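Local coordinates for protein TsrD (Streptomyces laurentii, PDB 5X7L) that is a small protein of the SnoaL-like polyketide cyclase family, with the cone-shaped alpha-plus-beta fold of the NTF2 clan, at residues 15-20 with 64-69; 26-31 with 49-54; 37-42 with 118-123; 80-85 with 106-111; 90-95 with 127-132. All blocks are in the same frame, centred on the assembly; numbering follows the deposited sequence.

Interaction 1 (15-20 with 64-69)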
# COMPACT_ATOMS: atom_id res chain seq x y z
N HIS B 15 2.33 7.69 -18.78
CA HIS B 15 3.50 7.01 -19.31
C HIS B 15 3.85 5.76 -18.50
O HIS B 15 4.19 4.73 -19.07
CB HIS B 15 4.71 7.94 -19.36
CG HIS B 15 4.66 8.91 -20.50
ND1 HIS B 15 4.80 8.51 -21.82
CD2 HIS B 15 4.51 10.25 -20.53
CE1 HIS B 15 4.73 9.56 -22.61
NE2 HIS B 15 4.55 10.63 -21.85
N PHE B 16 3.76 5.86 -17.18
CA PHE B 16 4.06 4.72 -16.32
C PHE B 16 3.14 3.55 -16.65
O PHE B 16 3.60 2.42 -16.86
CB PHE B 16 3.92 5.12 -14.84
CG PHE B 16 4.30 4.03 -13.88
CD1 PHE B 16 5.62 3.81 -13.54
CD2 PHE B 16 3.32 3.23 -13.31
CE1 PHE B 16 5.97 2.81 -12.65
CE2 PHE B 16 3.66 2.23 -12.42
CZ PHE B 16 4.99 2.02 -12.09
N LEU B 17 1.84 3.82 -16.73
CA LEU B 17 0.86 2.78 -17.04
C LEU B 17 1.11 2.18 -18.42
O LEU B 17 1.04 0.96 -18.60
CB LEU B 17 -0.56 3.34 -16.96
CG LEU B 17 -1.01 3.85 -15.59
CD1 LEU B 17 -2.31 4.62 -15.74
CD2 LEU B 17 -1.16 2.72 -14.58
N ALA B 18 1.41 3.04 -19.40
CA ALA B 18 1.62 2.59 -20.77
C ALA B 18 2.84 1.66 -20.89
O ALA B 18 2.83 0.74 -21.70
CB ALA B 18 1.76 3.78 -21.71
N ALA B 19 3.88 1.91 -20.10
CA ALA B 19 5.07 1.05 -20.13
C ALA B 19 4.69 -0.40 -19.86
O ALA B 19 5.13 -1.31 -20.57
CB ALA B 19 6.09 1.52 -19.11
N TYR B 20 3.87 -0.61 -18.84
CA TYR B 20 3.42 -1.95 -18.48
C TYR B 20 2.39 -2.50 -19.46
O TYR B 20 2.53 -3.63 -19.94
CB TYR B 20 2.84 -1.96 -17.06
CG TYR B 20 3.89 -1.80 -15.99
CD1 TYR B 20 4.34 -0.54 -15.62
CD2 TYR B 20 4.45 -2.91 -15.36
CE1 TYR B 20 5.31 -0.38 -14.65
CE2 TYR B 20 5.42 -2.76 -14.38
CZ TYR B 20 5.85 -1.49 -14.03
OH TYR B 20 6.81 -1.32 -13.06
N LEU B 64 -1.63 -8.66 -19.62
CA LEU B 64 -1.30 -7.79 -18.50
C LEU B 64 -2.16 -6.53 -18.55
O LEU B 64 -2.31 -5.91 -19.61
CB LEU B 64 0.18 -7.42 -18.53
CG LEU B 64 0.73 -6.65 -17.32
CD1 LEU B 64 2.20 -6.96 -17.14
CD2 LEU B 64 0.51 -5.15 -17.45
N SER B 65 -2.73 -6.16 -17.41
CA SER B 65 -3.44 -4.90 -17.28
C SER B 65 -3.05 -4.20 -15.99
O SER B 65 -3.08 -4.80 -14.92
CB SER B 65 -4.96 -5.12 -17.32
OG SER B 65 -5.65 -3.89 -17.16
N LEU B 66 -2.68 -2.93 -16.12
CA LEU B 66 -2.37 -2.09 -14.98
C LEU B 66 -3.23 -0.84 -15.10
O LEU B 66 -3.11 -0.10 -16.07
CB LEU B 66 -0.88 -1.72 -14.94
CG LEU B 66 -0.41 -0.94 -13.72
CD1 LEU B 66 -0.54 -1.78 -12.45
CD2 LEU B 66 1.03 -0.47 -13.91
N THR B 67 -4.11 -0.64 -14.13
CA THR B 67 -5.03 0.49 -14.18
C THR B 67 -4.94 1.33 -12.92
O THR B 67 -4.58 0.84 -11.84
CB THR B 67 -6.48 0.01 -14.39
OG1 THR B 67 -6.83 -0.92 -13.37
CG2 THR B 67 -6.63 -0.64 -15.76
N LEU B 68 -5.24 2.62 -13.08
CA LEU B 68 -5.13 3.60 -12.02
C LEU B 68 -6.48 3.80 -11.33
O LEU B 68 -7.43 4.27 -11.95
CB LEU B 68 -4.62 4.92 -12.59
CG LEU B 68 -4.31 6.03 -11.59
CD1 LEU B 68 -3.22 5.62 -10.62
CD2 LEU B 68 -3.90 7.28 -12.35
N ASP B 69 -6.54 3.43 -10.06
CA ASP B 69 -7.76 3.56 -9.27
C ASP B 69 -7.87 4.92 -8.59
O ASP B 69 -8.96 5.45 -8.43
CB ASP B 69 -7.82 2.47 -8.20
CG ASP B 69 -7.88 1.08 -8.81
OD1 ASP B 69 -8.79 0.83 -9.62
OD2 ASP B 69 -7.02 0.25 -8.46

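Interaction 2 (26-31 with 49-54)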
# COMPACT_ATOMS: atom_id res chain seq x y z
N ARG B 26 10.27 2.09 -23.26
CA ARG B 26 10.54 3.48 -23.65
C ARG B 26 9.63 4.49 -22.96
O ARG B 26 10.04 5.63 -22.73
CB ARG B 26 10.45 3.64 -25.17
CG ARG B 26 11.53 2.88 -25.93
CD ARG B 26 11.33 2.96 -27.43
NE ARG B 26 10.08 2.33 -27.82
CZ ARG B 26 9.67 2.17 -29.07
NH1 ARG B 26 10.42 2.59 -30.09
NH2 ARG B 26 8.51 1.58 -29.31
N HIS B 27 8.42 4.09 -22.60
CA HIS B 27 7.54 4.97 -21.84
C HIS B 27 8.16 5.41 -20.52
O HIS B 27 7.87 6.50 -20.02
CB HIS B 27 6.20 4.30 -21.58
CG HIS B 27 5.27 4.36 -22.74
ND1 HIS B 27 4.70 5.54 -23.17
CD2 HIS B 27 4.81 3.39 -23.57
CE1 HIS B 27 3.92 5.29 -24.21
NE2 HIS B 27 3.98 4.00 -24.48
N LEU B 28 9.02 4.57 -19.94
CA LEU B 28 9.68 4.91 -18.68
C LEU B 28 10.61 6.11 -18.81
O LEU B 28 10.87 6.80 -17.83
CB LEU B 28 10.46 3.72 -18.13
CG LEU B 28 9.63 2.49 -17.79
CD1 LEU B 28 10.53 1.41 -17.21
CD2 LEU B 28 8.50 2.82 -16.82
N ASP B 29 11.11 6.36 -20.01
CA ASP B 29 12.00 7.51 -20.20
C ASP B 29 11.27 8.82 -19.98
O ASP B 29 11.90 9.85 -19.72
CB ASP B 29 12.64 7.46 -21.58
CG ASP B 29 13.55 6.27 -21.74
OD1 ASP B 29 14.43 6.09 -20.88
OD2 ASP B 29 13.37 5.50 -22.71
N HIS B 30 9.95 8.78 -20.06
CA HIS B 30 9.13 9.97 -19.90
C HIS B 30 8.52 10.11 -18.52
O HIS B 30 7.81 11.08 -18.26
CB HIS B 30 8.04 9.98 -20.97
CG HIS B 30 8.59 9.91 -22.36
ND1 HIS B 30 8.95 11.03 -23.07
CD2 HIS B 30 8.89 8.85 -23.14
CE1 HIS B 30 9.43 10.66 -24.24
NE2 HIS B 30 9.41 9.34 -24.31
N CYS B 31 8.81 9.17 -17.62
CA CYS B 31 8.31 9.30 -16.24
C CYS B 31 9.31 8.94 -15.14
O CYS B 31 9.10 9.35 -14.01
CB CYS B 31 7.03 8.48 -16.05
SG CYS B 31 7.20 6.71 -16.33
N GLY B 49 17.08 -0.79 -13.98
CA GLY B 49 16.40 -1.70 -13.07
C GLY B 49 14.91 -1.79 -13.34
O GLY B 49 14.32 -2.87 -13.26
N MSE B 50 14.30 -0.66 -13.67
CA MSE B 50 12.87 -0.63 -13.97
C MSE B 50 12.58 -1.11 -15.38
O MSE B 50 11.54 -1.73 -15.61
CB MSE B 50 12.31 0.76 -13.73
CG MSE B 50 12.20 1.09 -12.24
SE MSE B 50 10.86 -0.01 -11.31
CE MSE B 50 9.25 0.89 -11.94
N ARG B 51 13.47 -0.84 -16.33
CA ARG B 51 13.33 -1.40 -17.67
C ARG B 51 13.33 -2.92 -17.61
O ARG B 51 12.56 -3.58 -18.32
CB ARG B 51 14.45 -0.91 -18.59
CG ARG B 51 14.43 0.58 -18.85
CD ARG B 51 15.70 1.00 -19.57
NE ARG B 51 15.69 2.42 -19.90
CZ ARG B 51 16.75 3.09 -20.35
NH1 ARG B 51 17.92 2.49 -20.49
NH2 ARG B 51 16.63 4.38 -20.66
N ALA B 52 14.20 -3.48 -16.77
CA ALA B 52 14.28 -4.93 -16.59
C ALA B 52 12.96 -5.50 -16.06
O ALA B 52 12.54 -6.59 -16.46
CB ALA B 52 15.43 -5.29 -15.67
N ALA B 53 12.32 -4.77 -15.16
CA ALA B 53 11.02 -5.19 -14.64
C ALA B 53 9.97 -5.28 -15.75
O ALA B 53 9.22 -6.25 -15.82
CB ALA B 53 10.55 -4.26 -13.53
N ILE B 54 9.94 -4.27 -16.63
CA ILE B 54 9.00 -4.28 -17.75
C ILE B 54 9.19 -5.52 -18.61
O ILE B 54 8.23 -6.19 -18.97
CB ILE B 54 9.14 -3.02 -18.65
CG1 ILE B 54 8.80 -1.74 -17.87
CG2 ILE B 54 8.27 -3.13 -19.90
CD1 ILE B 54 7.41 -1.71 -17.28
O HOH W 1 13.30 3.15 -21.19

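Interaction 3 (37-42 with 118-123)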
# COMPACT_ATOMS: atom_id res chain seq x y z
N ARG B 37 16.18 5.06 -8.13
CA ARG B 37 16.69 4.32 -6.98
C ARG B 37 15.66 3.30 -6.50
O ARG B 37 14.84 3.60 -5.64
CB ARG B 37 17.06 5.28 -5.85
CG ARG B 37 18.04 6.37 -6.24
CD ARG B 37 18.39 7.29 -5.08
NE ARG B 37 17.23 8.03 -4.58
CZ ARG B 37 16.83 9.22 -5.02
NH1 ARG B 37 17.48 9.84 -6.00
NH2 ARG B 37 15.77 9.80 -4.48
N HIS B 38 15.69 2.10 -7.07
CA HIS B 38 14.78 1.05 -6.63
C HIS B 38 15.13 0.65 -5.19
O HIS B 38 16.31 0.48 -4.87
CB HIS B 38 14.87 -0.17 -7.56
CG HIS B 38 13.72 -1.11 -7.43
ND1 HIS B 38 13.52 -1.89 -6.31
CD2 HIS B 38 12.71 -1.41 -8.28
CE1 HIS B 38 12.44 -2.62 -6.47
NE2 HIS B 38 11.93 -2.36 -7.65
N PRO B 39 14.12 0.49 -4.32
CA PRO B 39 14.40 0.16 -2.91
C PRO B 39 15.01 -1.22 -2.67
O PRO B 39 15.57 -1.45 -1.60
CB PRO B 39 13.02 0.26 -2.25
CG PRO B 39 12.04 0.07 -3.35
CD PRO B 39 12.68 0.73 -4.54
N ASN B 40 14.88 -2.13 -3.63
CA ASN B 40 15.48 -3.45 -3.55
C ASN B 40 16.89 -3.41 -4.13
O ASN B 40 17.05 -3.19 -5.33
CB ASN B 40 14.62 -4.47 -4.31
CG ASN B 40 15.12 -5.90 -4.18
OD1 ASN B 40 16.22 -6.14 -3.68
ND2 ASN B 40 14.31 -6.85 -4.63
N PRO B 41 17.93 -3.63 -3.30
CA PRO B 41 19.29 -3.52 -3.83
C PRO B 41 19.66 -4.61 -4.85
O PRO B 41 20.67 -4.48 -5.55
CB PRO B 41 20.17 -3.64 -2.58
CG PRO B 41 19.35 -4.43 -1.62
CD PRO B 41 17.93 -4.01 -1.87
N ALA B 42 18.86 -5.68 -4.93
CA ALA B 42 19.07 -6.71 -5.95
C ALA B 42 18.73 -6.20 -7.35
O ALA B 42 19.16 -6.78 -8.35
CB ALA B 42 18.25 -7.95 -5.62
N ALA B 118 11.83 9.34 -9.02
CA ALA B 118 13.22 8.96 -8.76
C ALA B 118 13.36 7.82 -7.77
O ALA B 118 14.44 7.23 -7.65
CB ALA B 118 14.01 10.17 -8.27
N GLN B 119 12.29 7.50 -7.06
CA GLN B 119 12.32 6.51 -6.01
C GLN B 119 10.88 6.16 -5.65
O GLN B 119 9.99 6.98 -5.88
CB GLN B 119 13.11 7.08 -4.84
CG GLN B 119 12.82 6.53 -3.48
CD GLN B 119 13.74 7.08 -2.41
OE1 GLN B 119 14.39 8.12 -2.57
NE2 GLN B 119 13.82 6.36 -1.31
N HIS B 120 10.64 4.97 -5.11
CA HIS B 120 9.30 4.62 -4.64
C HIS B 120 9.32 3.81 -3.36
O HIS B 120 10.33 3.21 -2.99
CB HIS B 120 8.52 3.84 -5.71
CG HIS B 120 9.00 2.44 -5.92
ND1 HIS B 120 9.89 2.11 -6.93
CD2 HIS B 120 8.73 1.29 -5.26
CE1 HIS B 120 10.14 0.81 -6.88
NE2 HIS B 120 9.45 0.29 -5.87
N TRP B 121 8.17 3.83 -2.69
CA TRP B 121 7.84 2.95 -1.57
C TRP B 121 6.49 2.36 -1.93
O TRP B 121 5.61 3.09 -2.38
CB TRP B 121 7.72 3.72 -0.26
CG TRP B 121 8.91 4.53 0.12
CD1 TRP B 121 9.91 4.18 0.98
CD2 TRP B 121 9.24 5.85 -0.34
NE1 TRP B 121 10.83 5.19 1.09
CE2 TRP B 121 10.44 6.23 0.28
CE3 TRP B 121 8.62 6.76 -1.22
CZ2 TRP B 121 11.05 7.47 0.06
CZ3 TRP B 121 9.22 7.99 -1.44
CH2 TRP B 121 10.42 8.33 -0.80
N ASP B 122 6.30 1.07 -1.73
CA ASP B 122 5.06 0.45 -2.18
C ASP B 122 4.58 -0.64 -1.25
O ASP B 122 5.32 -1.14 -0.40
CB ASP B 122 5.25 -0.13 -3.58
CG ASP B 122 6.17 -1.32 -3.60
OD1 ASP B 122 7.38 -1.15 -3.33
OD2 ASP B 122 5.69 -2.44 -3.87
N GLU B 123 3.30 -0.99 -1.41
CA GLU B 123 2.74 -2.22 -0.87
C GLU B 123 1.84 -2.83 -1.93
O GLU B 123 1.08 -2.12 -2.60
CB GLU B 123 1.95 -1.98 0.41
CG GLU B 123 2.73 -1.37 1.57
CD GLU B 123 3.81 -2.26 2.14
OE1 GLU B 123 3.88 -3.46 1.81
OE2 GLU B 123 4.60 -1.75 2.96

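Interaction 4 (80-85 with 106-111). With IPA (isopropyl alcohol), chain G.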
# COMPACT_ATOMS: atom_id res chain seq x y z
N ALA B 80 -0.08 6.53 -6.24
CA ALA B 80 -0.93 5.85 -7.22
C ALA B 80 -1.45 4.54 -6.63
O ALA B 80 -0.67 3.65 -6.31
CB ALA B 80 -0.15 5.58 -8.50
N ARG B 81 -2.77 4.45 -6.48
CA ARG B 81 -3.41 3.19 -6.14
C ARG B 81 -3.83 2.53 -7.44
O ARG B 81 -4.52 3.14 -8.26
CB ARG B 81 -4.63 3.40 -5.23
CG ARG B 81 -5.32 2.10 -4.85
CD ARG B 81 -6.29 2.25 -3.70
NE ARG B 81 -7.43 3.09 -4.02
CZ ARG B 81 -8.54 2.67 -4.63
NH1 ARG B 81 -8.66 1.41 -5.03
NH2 ARG B 81 -9.54 3.53 -4.85
N MSE B 82 -3.41 1.28 -7.64
CA MSE B 82 -3.57 0.60 -8.92
C MSE B 82 -4.07 -0.82 -8.75
O MSE B 82 -4.01 -1.39 -7.66
CB MSE B 82 -2.24 0.60 -9.68
CG MSE B 82 -1.81 2.01 -10.09
SE MSE B 82 -0.02 2.08 -10.85
CE MSE B 82 0.97 1.97 -9.17
N THR B 83 -4.58 -1.37 -9.85
CA THR B 83 -4.98 -2.76 -9.94
C THR B 83 -4.15 -3.43 -11.04
O THR B 83 -4.04 -2.90 -12.14
CB THR B 83 -6.48 -2.90 -10.25
OG1 THR B 83 -7.23 -2.34 -9.17
CG2 THR B 83 -6.87 -4.36 -10.41
N PHE B 84 -3.58 -4.58 -10.71
CA PHE B 84 -2.65 -5.31 -11.58
C PHE B 84 -3.22 -6.69 -11.83
O PHE B 84 -3.46 -7.45 -10.88
CB PHE B 84 -1.29 -5.38 -10.88
CG PHE B 84 -0.23 -6.15 -11.62
CD1 PHE B 84 0.08 -5.84 -12.93
CD2 PHE B 84 0.50 -7.13 -10.97
CE1 PHE B 84 1.08 -6.54 -13.60
CE2 PHE B 84 1.49 -7.83 -11.63
CZ PHE B 84 1.79 -7.53 -12.94
N SER B 85 -3.46 -7.02 -13.09
CA SER B 85 -4.10 -8.30 -13.43
C SER B 85 -3.49 -8.90 -14.69
O SER B 85 -2.79 -8.23 -15.44
CB SER B 85 -5.61 -8.12 -13.62
OG SER B 85 -5.89 -7.28 -14.72
N LEU B 106 -2.32 -2.64 -5.48
CA LEU B 106 -1.05 -2.12 -5.00
C LEU B 106 -1.18 -0.62 -4.81
O LEU B 106 -2.06 0.02 -5.40
CB LEU B 106 0.09 -2.46 -5.97
CG LEU B 106 -0.03 -1.87 -7.39
CD1 LEU B 106 1.34 -1.51 -7.96
CD2 LEU B 106 -0.81 -2.76 -8.34
N ILE B 107 -0.31 -0.07 -3.97
CA ILE B 107 -0.18 1.37 -3.83
C ILE B 107 1.30 1.71 -3.91
O ILE B 107 2.11 1.16 -3.15
CB ILE B 107 -0.77 1.88 -2.50
CG1 ILE B 107 -2.25 1.51 -2.39
CG2 ILE B 107 -0.58 3.39 -2.40
CD1 ILE B 107 -2.87 1.79 -1.03
N ASP B 108 1.64 2.60 -4.83
CA ASP B 108 3.00 3.12 -4.98
C ASP B 108 3.04 4.58 -4.56
O ASP B 108 2.20 5.37 -4.99
CB ASP B 108 3.48 3.05 -6.43
CG ASP B 108 3.75 1.64 -6.91
OD1 ASP B 108 3.64 0.68 -6.13
OD2 ASP B 108 4.08 1.50 -8.11
N ILE B 109 4.04 4.94 -3.75
CA ILE B 109 4.34 6.33 -3.45
C ILE B 109 5.64 6.67 -4.16
O ILE B 109 6.66 6.05 -3.90
CB ILE B 109 4.48 6.58 -1.94
CG1 ILE B 109 3.19 6.17 -1.21
CG2 ILE B 109 4.83 8.04 -1.67
CD1 ILE B 109 3.28 6.25 0.29
N PHE B 110 5.59 7.66 -5.05
CA PHE B 110 6.76 8.10 -5.80
C PHE B 110 7.28 9.42 -5.27
O PHE B 110 6.51 10.33 -4.97
CB PHE B 110 6.43 8.28 -7.28
CG PHE B 110 6.04 7.02 -7.99
CD1 PHE B 110 7.00 6.10 -8.37
CD2 PHE B 110 4.71 6.78 -8.31
CE1 PHE B 110 6.65 4.94 -9.05
CE2 PHE B 110 4.35 5.62 -8.99
CZ PHE B 110 5.32 4.70 -9.36
N LEU B 111 8.61 9.52 -5.20
CA LEU B 111 9.30 10.78 -4.96
C LEU B 111 9.67 11.40 -6.30
O LEU B 111 10.27 10.74 -7.15
CB LEU B 111 10.57 10.54 -4.13
CG LEU B 111 11.47 11.75 -3.83
CD1 LEU B 111 10.76 12.75 -2.93
CD2 LEU B 111 12.78 11.28 -3.21
C1 IPA G . 7.18 1.02 -8.94
C2 IPA G . 6.73 -0.42 -9.12
C3 IPA G . 7.20 -1.29 -7.96
O2 IPA G . 5.31 -0.46 -9.19

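Interaction 5 (90-95 with 127-132)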
# COMPACT_ATOMS: atom_id res chain seq x y z
N GLY B 90 4.75 -17.40 -16.49
CA GLY B 90 6.14 -17.60 -16.07
C GLY B 90 6.24 -17.40 -14.57
O GLY B 90 5.26 -16.99 -13.94
N PRO B 91 7.41 -17.69 -13.98
CA PRO B 91 7.56 -17.52 -12.53
C PRO B 91 7.36 -16.07 -12.11
O PRO B 91 7.86 -15.15 -12.77
CB PRO B 91 9.01 -17.96 -12.28
CG PRO B 91 9.37 -18.80 -13.45
CD PRO B 91 8.63 -18.22 -14.61
N ILE B 92 6.63 -15.87 -11.02
CA ILE B 92 6.40 -14.54 -10.47
C ILE B 92 6.75 -14.54 -8.99
O ILE B 92 6.09 -15.21 -8.20
CB ILE B 92 4.93 -14.09 -10.63
CG1 ILE B 92 4.58 -13.92 -12.12
CG2 ILE B 92 4.69 -12.78 -9.87
CD1 ILE B 92 3.11 -13.66 -12.38
N LEU B 93 7.80 -13.80 -8.63
CA LEU B 93 8.19 -13.61 -7.23
C LEU B 93 8.26 -14.93 -6.45
O LEU B 93 7.75 -15.03 -5.33
CB LEU B 93 7.22 -12.64 -6.54
CG LEU B 93 7.06 -11.28 -7.23
CD1 LEU B 93 5.93 -10.49 -6.59
CD2 LEU B 93 8.36 -10.48 -7.20
N GLY B 94 8.88 -15.93 -7.06
CA GLY B 94 9.06 -17.23 -6.41
C GLY B 94 7.92 -18.22 -6.62
O GLY B 94 8.02 -19.37 -6.20
N ILE B 95 6.84 -17.77 -7.26
CA ILE B 95 5.69 -18.62 -7.55
C ILE B 95 5.84 -19.25 -8.92
O ILE B 95 5.90 -18.54 -9.92
CB ILE B 95 4.37 -17.82 -7.53
CG1 ILE B 95 4.21 -17.05 -6.21
CG2 ILE B 95 3.18 -18.74 -7.76
CD1 ILE B 95 3.12 -15.98 -6.25
N LEU B 127 0.06 -11.57 -0.56
CA LEU B 127 -0.64 -12.72 0.01
C LEU B 127 -1.77 -13.15 -0.92
O LEU B 127 -1.94 -14.34 -1.20
CB LEU B 127 -1.18 -12.40 1.41
CG LEU B 127 -1.88 -13.56 2.12
CD1 LEU B 127 -0.94 -14.74 2.34
CD2 LEU B 127 -2.47 -13.10 3.44
N GLY B 128 -2.54 -12.17 -1.41
CA GLY B 128 -3.60 -12.43 -2.37
C GLY B 128 -3.07 -13.02 -3.66
O GLY B 128 -3.67 -13.92 -4.23
N LEU B 129 -1.93 -12.50 -4.13
CA LEU B 129 -1.30 -13.03 -5.34
C LEU B 129 -0.94 -14.50 -5.17
O LEU B 129 -1.23 -15.33 -6.05
CB LEU B 129 -0.06 -12.21 -5.69
CG LEU B 129 0.60 -12.54 -7.03
CD1 LEU B 129 -0.31 -12.19 -8.19
CD2 LEU B 129 1.94 -11.81 -7.15
N HIS B 130 -0.32 -14.84 -4.04
CA HIS B 130 0.03 -16.23 -3.74
C HIS B 130 -1.20 -17.13 -3.69
O HIS B 130 -1.17 -18.25 -4.21
CB HIS B 130 0.77 -16.31 -2.41
CG HIS B 130 2.24 -16.03 -2.52
ND1 HIS B 130 2.74 -14.78 -2.78
CD2 HIS B 130 3.31 -16.86 -2.41
CE1 HIS B 130 4.06 -14.84 -2.82
NE2 HIS B 130 4.43 -16.09 -2.61
N ARG B 131 -2.27 -16.65 -3.07
CA ARG B 131 -3.50 -17.43 -2.97
C ARG B 131 -4.14 -17.65 -4.34
O ARG B 131 -4.56 -18.76 -4.66
CB ARG B 131 -4.48 -16.76 -2.02
CG ARG B 131 -4.15 -17.07 -0.57
CD ARG B 131 -4.99 -16.28 0.41
NE ARG B 131 -4.64 -16.63 1.79
CZ ARG B 131 -4.91 -15.87 2.85
NH1 ARG B 131 -5.53 -14.71 2.71
NH2 ARG B 131 -4.54 -16.28 4.06
N GLN B 132 -4.20 -16.61 -5.15
CA GLN B 132 -4.81 -16.71 -6.47
C GLN B 132 -4.01 -17.61 -7.41
O GLN B 132 -4.58 -18.32 -8.24
CB GLN B 132 -4.96 -15.33 -7.10
CG GLN B 132 -5.97 -14.46 -6.37
CD GLN B 132 -5.93 -13.04 -6.88
OE1 GLN B 132 -5.66 -12.80 -8.04
NE2 GLN B 132 -6.19 -12.09 -5.99

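Interaction 1 (15-20 with 64-69)
Leu66 and Leu17 meet at about a right angle: the isobutyl group of Leu66 stands up from the strand, and the Leu17 CD2 methyl lies across it, 3.8 Å from Leu66 CG. Leu17 CD2 also sits 3.7 Å from Leu66 O, while the other branch of Leu17 reaches along the strand, with CD1 3.9 Å from Leu68 CB. Leu66 CG is anti to the backbone N (chi1 -175°), which carries its CD2 methyl to the helix between two aromatic residues. There Leu66 CD2 approaches both rings obliquely, 3.7 Å from Tyr20 CD1 and 4.1 Å from Phe16 CE2. At the same Tyr20, Leu64 CD2 lies 3.5 Å from the backbone O. The near-antiparallel course of the axes (166°) lets Leu17 serve Leu66 and Leu68, and Tyr20 serve Leu64 and Leu66. Phe16 and Tyr20 continue onto Met50 of helix 47-60, and Leu64 onto Trp57. Between the segments the contact is apolar packing, consistent with hydrophobic burial; just beyond, Asn21 OD1 adds a polar tie to Leu66 N.

Interaction 2 (26-31 with 49-54)
Leu28 points its CD1 methyl at helix 47-60 and meets Ile54 tip to tip, 3.7 Å from Ile54 CG1. Leu28 CD1 also lies 3.7 Å from Met50 O and 4.0 Å from CB of Met50, a selenomethionine, so one branch rests on the turn from Met50 to Ile54. Beside this apolar point lies a salt bridge: Arg51 NH2 donates to Asp29 OD1 at 2.8 Å, with an N-H...O angle of 157°. The carboxylate oxygen lies in the guanidinium plane and offers its syn lone pair, although the two flat groups are turned 77° apart. The contact ties the turn after the first helix of the NTF2-like fold to its next long helix. An extended Arg51 chain, trans from CG to NE, carries the guanidinium out to Asp29. A water linking the two side chains donates to Asp29 OD2 and accepts a weak bond from Arg51 NE. Farther out, Glu48 forms a salt bridge with Arg51 NH1, giving the guanidinium a second carboxylate. Leu28 is backed by Ala19, and Tyr20 packs on both Met50 and Ile54.

Interaction 3 (37-42 with 118-123)
His38 and His120 form an edge-to-face pair where the loop before helix 47-60 packs against strand 116-124, the last of the NTF2-like sheet. The edge of His120 is directed at the face of His38, with ring centroids 4.8 Å apart and planes at 87°; His120 CE1 makes the approach, 3.7 Å from His38 CD2. A CH-pi contact adds to this pair, with Pro39 CD over a face of the His120 ring, 3.7 Å from its centroid. His120 ND1 is hydrogen-bonded to Tyr36 OH.

The polar contacts cluster at Arg37. Arg37 N donates to Ala118 O at 2.8 Å. The side chain bends at chi3, bringing the guanidinium to the amide of Gln119, whose plane is nearly perpendicular to it. Glu113 forms a salt bridge with the same guanidinium. Within the loop, Asn40 N donates to His38 ND1 in the ring plane, helping to fix that ring's rotation. Arg37 NH2 donates to Gln119 OE1 at 2.9 Å, with an N-H...O angle of 167°.

Interaction 4 (80-85 with 106-111)
Met82 and Leu106 face each other as a hydrogen-bonded antiparallel pair, and Ala80 with Asp108 forms the next such pair. Between them Arg81 and Ile107 make a non-hydrogen-bonded pair. Four backbone bonds lock this ladder, the straightest from Met82 N to Leu106 O (2.9 Å, 174°). Packing is tight on the face carrying Met82, Leu106 and Asp108. The CE methyl of Met82, a selenomethionine, touches Leu106 CD1 at 3.7 Å and lies 3.3 Å from Asp108 OD2. Leu106 has CG between its backbone N and carbonyl carbon (chi1 62°), which turns Leu106 CD2 toward Phe84 CB, 3.7 Å away. Helix 6-22 covers this face through Phe16 and Leu17, which pack on Met82. O2 of an isopropyl alcohol donates to Asp108 OD2 at 2.6 Å, and its C1 lies near Phe110. The other face is more loosely joined within the chain: Arg81 CG and Ile107 CG1 are 4.0 Å apart, and the partly exposed Arg81 turns away at its end. There the second subunit joins in, its Trp121 making a cation-pi contact with Arg81 and its Ile107 packing on Ile107. A curved antiparallel sheet with helices packed on its concave face is characteristic of the NTF2-like fold; the bound isopropyl alcohol is consistent with a pocket there.

Interaction 5 (90-95 with 127-132)
Ile95 sets its CD1 methyl almost squarely over the His130 ring, 3.6 Å from the centroid and 7° off the ring normal. This CH-pi contact is supported by Ile95 CG1, which lies 3.7 Å from His130 NE2. The isoleucine thus spreads along the imidazole face, its chain extended at chi2 (166°) so that the terminal methyl reaches the ring centre. The ring is steadied from its own helix by a hydrogen bond between His130 ND1 and Leu126 O. Ile95 ends a type I' beta turn that starts at Ile92, closed by backbone bonds in both directions between these two residues. This turn belongs to the long connection between strands 77-88 and 101-113 of the NTF2-like sheet, and it packs on the short C-terminal helix 126-132. Leu129 receives the rest of the turn. Leu129 CD2 meets Ile92 CG2 at 4.0 Å, the two side chains crossing at about a right angle, and Leu93 CD1 at 4.2 Å. Leu129 CG lies 4.3 Å from Ile95 CD1, so that methyl touches both helix residues. Beyond the contact, Leu129 continues onto Phe102 and Val104 of strand 101-113, and Ile92 onto Trp57 of helix 47-60. His130 also packs on Leu127 of the second subunit.

Overall arrangement
Interactions 1, 3 and 4 share one antiparallel sheet ordered 61-74, 77-88, 101-113, 116-124: interaction 4 joins the two central strands, while interactions 1 and 3 lie on the two outer ones, their centres about 18 Å apart. Interaction 2 is nested within the loop closed by interaction 1 and touches it through Tyr20 and Met50; Met50 also touches His38 of interaction 3. Interaction 4 is likewise nested inside interaction 3. Interaction 5 lies at the far end, about 22 Å centre to centre from interaction 2, and crosses interactions 3 and 4 along the chain. Helix 6-22, in interaction 1, packs on one face of the sheet, whereas interactions 3, 4 and 5 also reach the second subunit.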